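Local coordinates for AT-less polyketide synthase (Streptomyces platensis subsp. rosaceus, PDB 4TKT), which is a ketosynthase domain of isomigrastatin biosynthesis and probably catalyses the decarboxylative carbon-carbon condensation that lengthens the growing polyketide chain, at residues 330-333 against 334-338; 291-294 against 295-298; 344-347 against 348-351. All blocks are in the same frame, centred on the assembly; numbering follows the deposited sequence.

Interaction 1: 330-333 against 334-338; sequences PIEI and AGLNA
I333 and N337, one turn apart on the helix, meet through both backbone and side chain. Four backbone bonds make the helical ladder here: A334 N to P330 O, G335 N to I331 O, L336 N to E332 O and N337 N to I333 O, the last at 2.8 Å with an N-H...O angle of 161°. Each links residues four apart, as in a regular alpha-helix.

The apolar contact is between I333 CD1 and L336 CD1, methyl to methyl at 4.3 Å. The other branch of I333, CG2, is a methyl lying beside the N337 amide, 3.8 Å from ND2, where the two side chains cross obliquely. N337 has its CG beside the backbone N (chi1 -72°), which folds the amide back toward the preceding turn and brings CG within 3.1 Å of I333 O. That carbonyl already accepts from N337 N; the amide atoms OD1 and ND2 lie near it without bonding to it. L336 also lays its CB and CG over E332 O, each 3.6 Å away.

The polar end of E332 turns to another part of the chain, where its two carboxylate oxygens take the backbone N-H groups of H321 and G322, at the start of the HGTGT sequence familiar from ketosynthases. I333 and L336 both pack on I352 of strand 350-353, and L336 and N337 reach F403. The whole is a regular helix laid on a sheet by its apolar face, the helical member of the beta-alpha-beta unit 317-319, 328-340, 350-353 in this thiolase-type fold.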
loop_
_atom_site.group_PDB
_atom_site.type_symbol
_atom_site.label_atom_id
_atom_site.label_comp_id
_atom_site.label_asym_id
_atom_site.label_seq_id
_atom_site.Cartn_x
_atom_site.Cartn_y
_atom_site.Cartn_z
ATOM N N PRO A 330 -12.679 20.065 -14.006
ATOM C CA PRO A 330 -12.337 21.490 -14.093
ATOM C C PRO A 330 -12.309 22.175 -12.727
ATOM O O PRO A 330 -11.543 23.118 -12.525
ATOM C CB PRO A 330 -13.457 22.068 -14.965
ATOM C CG PRO A 330 -14.003 20.904 -15.713
ATOM C CD PRO A 330 -13.912 19.765 -14.755
ATOM N N ILE A 331 -13.138 21.697 -11.804
ATOM C CA ILE A 331 -13.195 22.255 -10.458
ATOM C C ILE A 331 -11.893 21.997 -9.701
ATOM O O ILE A 331 -11.388 22.879 -9.006
ATOM C CB ILE A 331 -14.390 21.678 -9.667
ATOM C CG1 ILE A 331 -15.679 22.394 -10.074
ATOM C CG2 ILE A 331 -14.177 21.819 -8.171
ATOM C CD1 ILE A 331 -16.911 21.897 -9.348
ATOM N N GLU A 332 -11.342 20.797 -9.856
ATOM C CA GLU A 332 -10.094 20.446 -9.189
ATOM C C GLU A 332 -8.943 21.339 -9.636
ATOM O O GLU A 332 -8.137 21.783 -8.818
ATOM C CB GLU A 332 -9.739 18.981 -9.438
ATOM C CG GLU A 332 -8.385 18.594 -8.866
ATOM C CD GLU A 332 -8.168 17.098 -8.816
ATOM O OE1 GLU A 332 -7.308 16.657 -8.025
ATOM O OE2 GLU A 332 -8.850 16.364 -9.562
ATOM N N ILE A 333 -8.866 21.603 -10.937
ATOM C CA ILE A 333 -7.819 22.466 -11.471
ATOM C C ILE A 333 -8.010 23.899 -10.985
ATOM O O ILE A 333 -7.042 24.590 -10.663
ATOM C CB ILE A 333 -7.793 22.431 -13.008
ATOM C CG1 ILE A 333 -7.457 21.021 -13.487
ATOM C CG2 ILE A 333 -6.767 23.407 -13.551
ATOM C CD1 ILE A 333 -6.146 20.502 -12.943
ATOM N N ALA A 334 -9.263 24.335 -10.919
ATOM C CA ALA A 334 -9.586 25.653 -10.384
ATOM C C ALA A 334 -9.116 25.769 -8.938
ATOM O O ALA A 334 -8.597 26.807 -8.525
ATOM C CB ALA A 334 -11.078 25.917 -10.480
ATOM N N GLY A 335 -9.296 24.692 -8.177
ATOM C CA GLY A 335 -8.874 24.649 -6.790
ATOM C C GLY A 335 -7.367 24.730 -6.654
ATOM O O GLY A 335 -6.845 25.463 -5.812
ATOM N N LEU A 336 -6.667 23.973 -7.491
ATOM C CA LEU A 336 -5.211 23.971 -7.486
ATOM C C LEU A 336 -4.648 25.325 -7.904
ATOM O O LEU A 336 -3.679 25.805 -7.318
ATOM C CB LEU A 336 -4.683 22.872 -8.405
ATOM C CG LEU A 336 -4.708 21.453 -7.842
ATOM C CD1 LEU A 336 -4.562 20.434 -8.956
ATOM C CD2 LEU A 336 -3.599 21.285 -6.821
ATOM N N ASN A 337 -5.255 25.934 -8.919
ATOM C CA ASN A 337 -4.824 27.245 -9.394
ATOM C C ASN A 337 -4.922 28.299 -8.301
ATOM O O ASN A 337 -4.013 29.109 -8.124
ATOM C CB ASN A 337 -5.651 27.685 -10.604
ATOM C CG ASN A 337 -5.323 26.898 -11.856
ATOM O OD1 ASN A 337 -4.360 26.133 -11.887
ATOM N ND2 ASN A 337 -6.117 27.093 -12.903
ATOM N N ALA A 338 -6.033 28.279 -7.572
ATOM C CA ALA A 338 -6.248 29.208 -6.470
ATOM C C ALA A 338 -5.226 28.983 -5.361
ATOM O O ALA A 338 -4.809 29.925 -4.687
ATOM C CB ALA A 338 -7.661 29.068 -5.927
#

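Interaction 2: 291-294 against 295-298; sequences VPNP and LAQA
N293 caps the helix that starts at P294: its OD1 accepts from L295 N at 3.0 Å, closing an Asx turn. The bond is a bent one (N-H...O 136°), and the donor stands above the plane of the amide carbonyl. The backbone oxygen of the same residue takes Q297 N at 3.0 Å with a straighter approach, nearly along the C=O axis, and A298 N follows on P294 O. P294, in the first turn, has no N-H to satisfy.

Carbon atoms pack round these bonds, against one another and against polar atoms. N293 CB rests 3.8 Å from A296 CB, Q297 CG comes within 3.3 Å of N293 O, and P292 CB touches Q297 NE2 at 3.7 Å.

The cap residue is itself positioned: a chi1 of -174° turns CG away from the backbone N and beside the carbonyl carbon, which brings OD1 to L295 N, and ND2 donates to G283 O, which fixes the flip of the group. Further out, A296 O accepts from N281 ND2.

The loop end and the first turn of helix 294-308 pack on helix 328-340, P292 and P294 meeting I331 and Q297 meeting E332, and A296 and Q297 reach N433 of strand 432-439.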
loop_
_atom_site.group_PDB
_atom_site.type_symbol
_atom_site.label_atom_id
_atom_site.label_comp_id
_atom_site.label_asym_id
_atom_site.label_seq_id
_atom_site.Cartn_x
_atom_site.Cartn_y
_atom_site.Cartn_z
ATOM N N VAL A 291 -21.526 17.795 -4.929
ATOM C CA VAL A 291 -20.872 18.830 -5.727
ATOM C C VAL A 291 -19.640 19.390 -5.017
ATOM O O VAL A 291 -19.756 19.999 -3.953
ATOM C CB VAL A 291 -21.833 19.988 -6.050
ATOM C CG1 VAL A 291 -21.117 21.057 -6.862
ATOM C CG2 VAL A 291 -23.050 19.473 -6.798
ATOM N N PRO A 292 -18.453 19.186 -5.607
ATOM C CA PRO A 292 -17.186 19.633 -5.012
ATOM C C PRO A 292 -17.039 21.153 -4.958
ATOM O O PRO A 292 -17.630 21.871 -5.764
ATOM C CB PRO A 292 -16.128 19.017 -5.935
ATOM C CG PRO A 292 -16.832 18.777 -7.220
ATOM C CD PRO A 292 -18.243 18.432 -6.853
ATOM N N ASN A 293 -16.239 21.622 -4.007
ATOM C CA ASN A 293 -16.037 23.046 -3.770
ATOM C C ASN A 293 -14.591 23.457 -4.038
ATOM O O ASN A 293 -13.691 23.078 -3.292
ATOM C CB ASN A 293 -16.428 23.386 -2.330
ATOM C CG ASN A 293 -16.386 24.874 -2.037
ATOM O OD1 ASN A 293 -15.870 25.669 -2.820
ATOM N ND2 ASN A 293 -16.926 25.253 -0.888
ATOM N N PRO A 294 -14.367 24.253 -5.093
ATOM C CA PRO A 294 -13.002 24.626 -5.477
ATOM C C PRO A 294 -12.293 25.447 -4.403
ATOM O O PRO A 294 -11.084 25.311 -4.230
ATOM C CB PRO A 294 -13.212 25.452 -6.749
ATOM C CG PRO A 294 -14.592 25.997 -6.617
ATOM C CD PRO A 294 -15.376 24.910 -5.940
ATOM N N LEU A 295 -13.040 26.280 -3.686
ATOM C CA LEU A 295 -12.450 27.115 -2.646
ATOM C C LEU A 295 -12.016 26.277 -1.445
ATOM O O LEU A 295 -11.002 26.564 -0.812
ATOM C CB LEU A 295 -13.431 28.204 -2.206
ATOM C CG LEU A 295 -13.885 29.189 -3.286
ATOM C CD1 LEU A 295 -14.634 30.358 -2.666
ATOM C CD2 LEU A 295 -12.702 29.681 -4.107
ATOM N N ALA A 296 -12.788 25.239 -1.138
ATOM C CA ALA A 296 -12.452 24.342 -0.041
ATOM C C ALA A 296 -11.224 23.514 -0.388
ATOM O O ALA A 296 -10.369 23.265 0.462
ATOM C CB ALA A 296 -13.624 23.439 0.288
ATOM N N GLN A 297 -11.143 23.091 -1.643
ATOM C CA GLN A 297 -9.994 22.333 -2.116
ATOM C C GLN A 297 -8.737 23.186 -2.055
ATOM O O GLN A 297 -7.675 22.714 -1.651
ATOM C CB GLN A 297 -10.226 21.835 -3.541
ATOM C CG GLN A 297 -11.351 20.825 -3.660
ATOM C CD GLN A 297 -11.494 20.285 -5.064
ATOM O OE1 GLN A 297 -10.693 20.601 -5.943
ATOM N NE2 GLN A 297 -12.515 19.461 -5.283
ATOM N N ALA A 298 -8.865 24.447 -2.449
ATOM C CA ALA A 298 -7.745 25.374 -2.405
ATOM C C ALA A 298 -7.285 25.585 -0.969
ATOM O O ALA A 298 -6.092 25.696 -0.699
ATOM C CB ALA A 298 -8.125 26.701 -3.041
#

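Interaction 3: 344-347 against 348-351; sequences TDAR and NFCA
From R347 to F349 the backbone goes from an extended conformation through a left-handed one at N348 (phi 60°, psi 49°) and on toward the strand that starts at C350, and no hydrogen bond joins 344-347 to 348-351. The bend brings the F349 ring back against A346 and its neighbours. A346 CB is its main partner, 3.6 Å from CE1 and 3.7 Å from CD1, approaching obliquely. The A346 carbonyl carbon lies in the ring plane at the edge, with CD1 4.0 Å away, and R347 N sits near that edge too. F349 reaches this place because its CG is set between the backbone N and the carbonyl carbon (chi1 59°), which swings the ring toward 344-347. T344 adds a looser touch, its OG1 4.4 Å from CZ.

On the solvent side R347 and N348 run side by side and point the same way, with guanidinium and amide planes steeply inclined to one another. The arginine chain bends at its third torsion, and NE donates to A399 O, so the guanidinium is held by a carbonyl of another loop. A valine here, branched at CB and lacking the amide, would probably fit the left-handed backbone of N348 poorly and leave the R347 side chain without the polar group alongside it, disturbing the bend that returns F349 to A346.

R313 makes a cation-pi contact with the F349 ring and also touches T344 and A346, so this small cluster continues into the loop before strand 317-319. Backbone bonds from N348 to S401, F349 to P402 and C350 to V404 dock one side of the segment beside strand 403-405, while A351 pairs with G316. Strand 350-353 therefore enters the sheet between 317-319 and 403-405, parallel to both, directly after the loop that leaves helix 328-340.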
loop_
_atom_site.group_PDB
_atom_site.type_symbol
_atom_site.label_atom_id
_atom_site.label_comp_id
_atom_site.label_asym_id
_atom_site.label_seq_id
_atom_site.Cartn_x
_atom_site.Cartn_y
_atom_site.Cartn_z
ATOM N N THR A 344 2.875 32.052 -6.015
ATOM C CA THR A 344 3.597 32.378 -7.241
ATOM C C THR A 344 2.666 32.587 -8.427
ATOM O O THR A 344 1.567 32.033 -8.476
ATOM C CB THR A 344 4.610 31.280 -7.618
ATOM O OG1 THR A 344 3.995 29.993 -7.480
ATOM C CG2 THR A 344 5.846 31.353 -6.730
ATOM N N ASP A 345 3.125 33.386 -9.384
ATOM C CA ASP A 345 2.392 33.621 -10.620
ATOM C C ASP A 345 2.999 32.806 -11.758
ATOM O O ASP A 345 2.666 33.009 -12.925
ATOM C CB ASP A 345 2.394 35.110 -10.974
ATOM N N ALA A 346 3.890 31.884 -11.406
ATOM C CA ALA A 346 4.592 31.068 -12.392
ATOM C C ALA A 346 3.647 30.127 -13.138
ATOM O O ALA A 346 2.576 29.777 -12.637
ATOM C CB ALA A 346 5.704 30.275 -11.718
ATOM N N ARG A 347 4.054 29.717 -14.336
ATOM C CA ARG A 347 3.219 28.870 -15.180
ATOM C C ARG A 347 3.972 27.655 -15.713
ATOM O O ARG A 347 5.134 27.757 -16.103
ATOM C CB ARG A 347 2.662 29.678 -16.354
ATOM C CG ARG A 347 1.646 30.736 -15.962
ATOM C CD ARG A 347 1.360 31.680 -17.118
ATOM N NE ARG A 347 1.207 30.963 -18.381
ATOM C CZ ARG A 347 1.875 31.256 -19.493
ATOM N NH1 ARG A 347 2.743 32.261 -19.505
ATOM N NH2 ARG A 347 1.673 30.546 -20.596
ATOM N N ASN A 348 3.297 26.508 -15.713
ATOM C CA ASN A 348 3.790 25.296 -16.365
ATOM C C ASN A 348 5.130 24.792 -15.835
ATOM O O ASN A 348 6.037 24.499 -16.612
ATOM C CB ASN A 348 3.898 25.536 -17.872
ATOM C CG ASN A 348 2.643 26.150 -18.451
ATOM O OD1 ASN A 348 1.531 25.754 -18.104
ATOM N ND2 ASN A 348 2.813 27.132 -19.329
ATOM N N PHE A 349 5.248 24.682 -14.516
ATOM C CA PHE A 349 6.477 24.194 -13.896
ATOM C C PHE A 349 6.248 22.869 -13.174
ATOM O O PHE A 349 7.196 22.157 -12.837
ATOM C CB PHE A 349 7.035 25.233 -12.919
ATOM C CG PHE A 349 6.087 25.595 -11.806
ATOM C CD1 PHE A 349 5.207 26.656 -11.947
ATOM C CD2 PHE A 349 6.082 24.880 -10.618
ATOM C CE1 PHE A 349 4.336 26.995 -10.925
ATOM C CE2 PHE A 349 5.212 25.212 -9.595
ATOM C CZ PHE A 349 4.339 26.271 -9.748
ATOM N N CYS A 350 4.980 22.547 -12.945
ATOM C CA CYS A 350 4.604 21.380 -12.160
ATOM C C CYS A 350 3.928 20.322 -13.025
ATOM O O CYS A 350 3.127 20.646 -13.898
ATOM C CB CYS A 350 3.680 21.798 -11.012
ATOM S SG CYS A 350 3.218 20.480 -9.874
ATOM N N ALA A 351 4.258 19.058 -12.787
ATOM C CA ALA A 351 3.626 17.964 -13.508
ATOM C C ALA A 351 2.332 17.573 -12.812
ATOM O O ALA A 351 2.193 17.753 -11.602
ATOM C CB ALA A 351 4.561 16.772 -13.607
#

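Overall arrangement
The chain meets interaction 2 first, where the loop after strand 273-282 turns into helix 294-308. Strand 317-319 follows, then helix 328-340, which carries interaction 1, and finally the connection of 344-347 into strand 350-353, interaction 3. Each closes within its own few residues, so the three run in series and none nests in or crosses another. In space interactions 1 and 2 touch, with A298 CB packing against G335 O and Q297 OE1 against the backbone of E332, which sets the two helices against each other. Interaction 3 stands apart, its centre about 13 Å from that of interaction 1, joined to it by the beta-alpha-beta crossover.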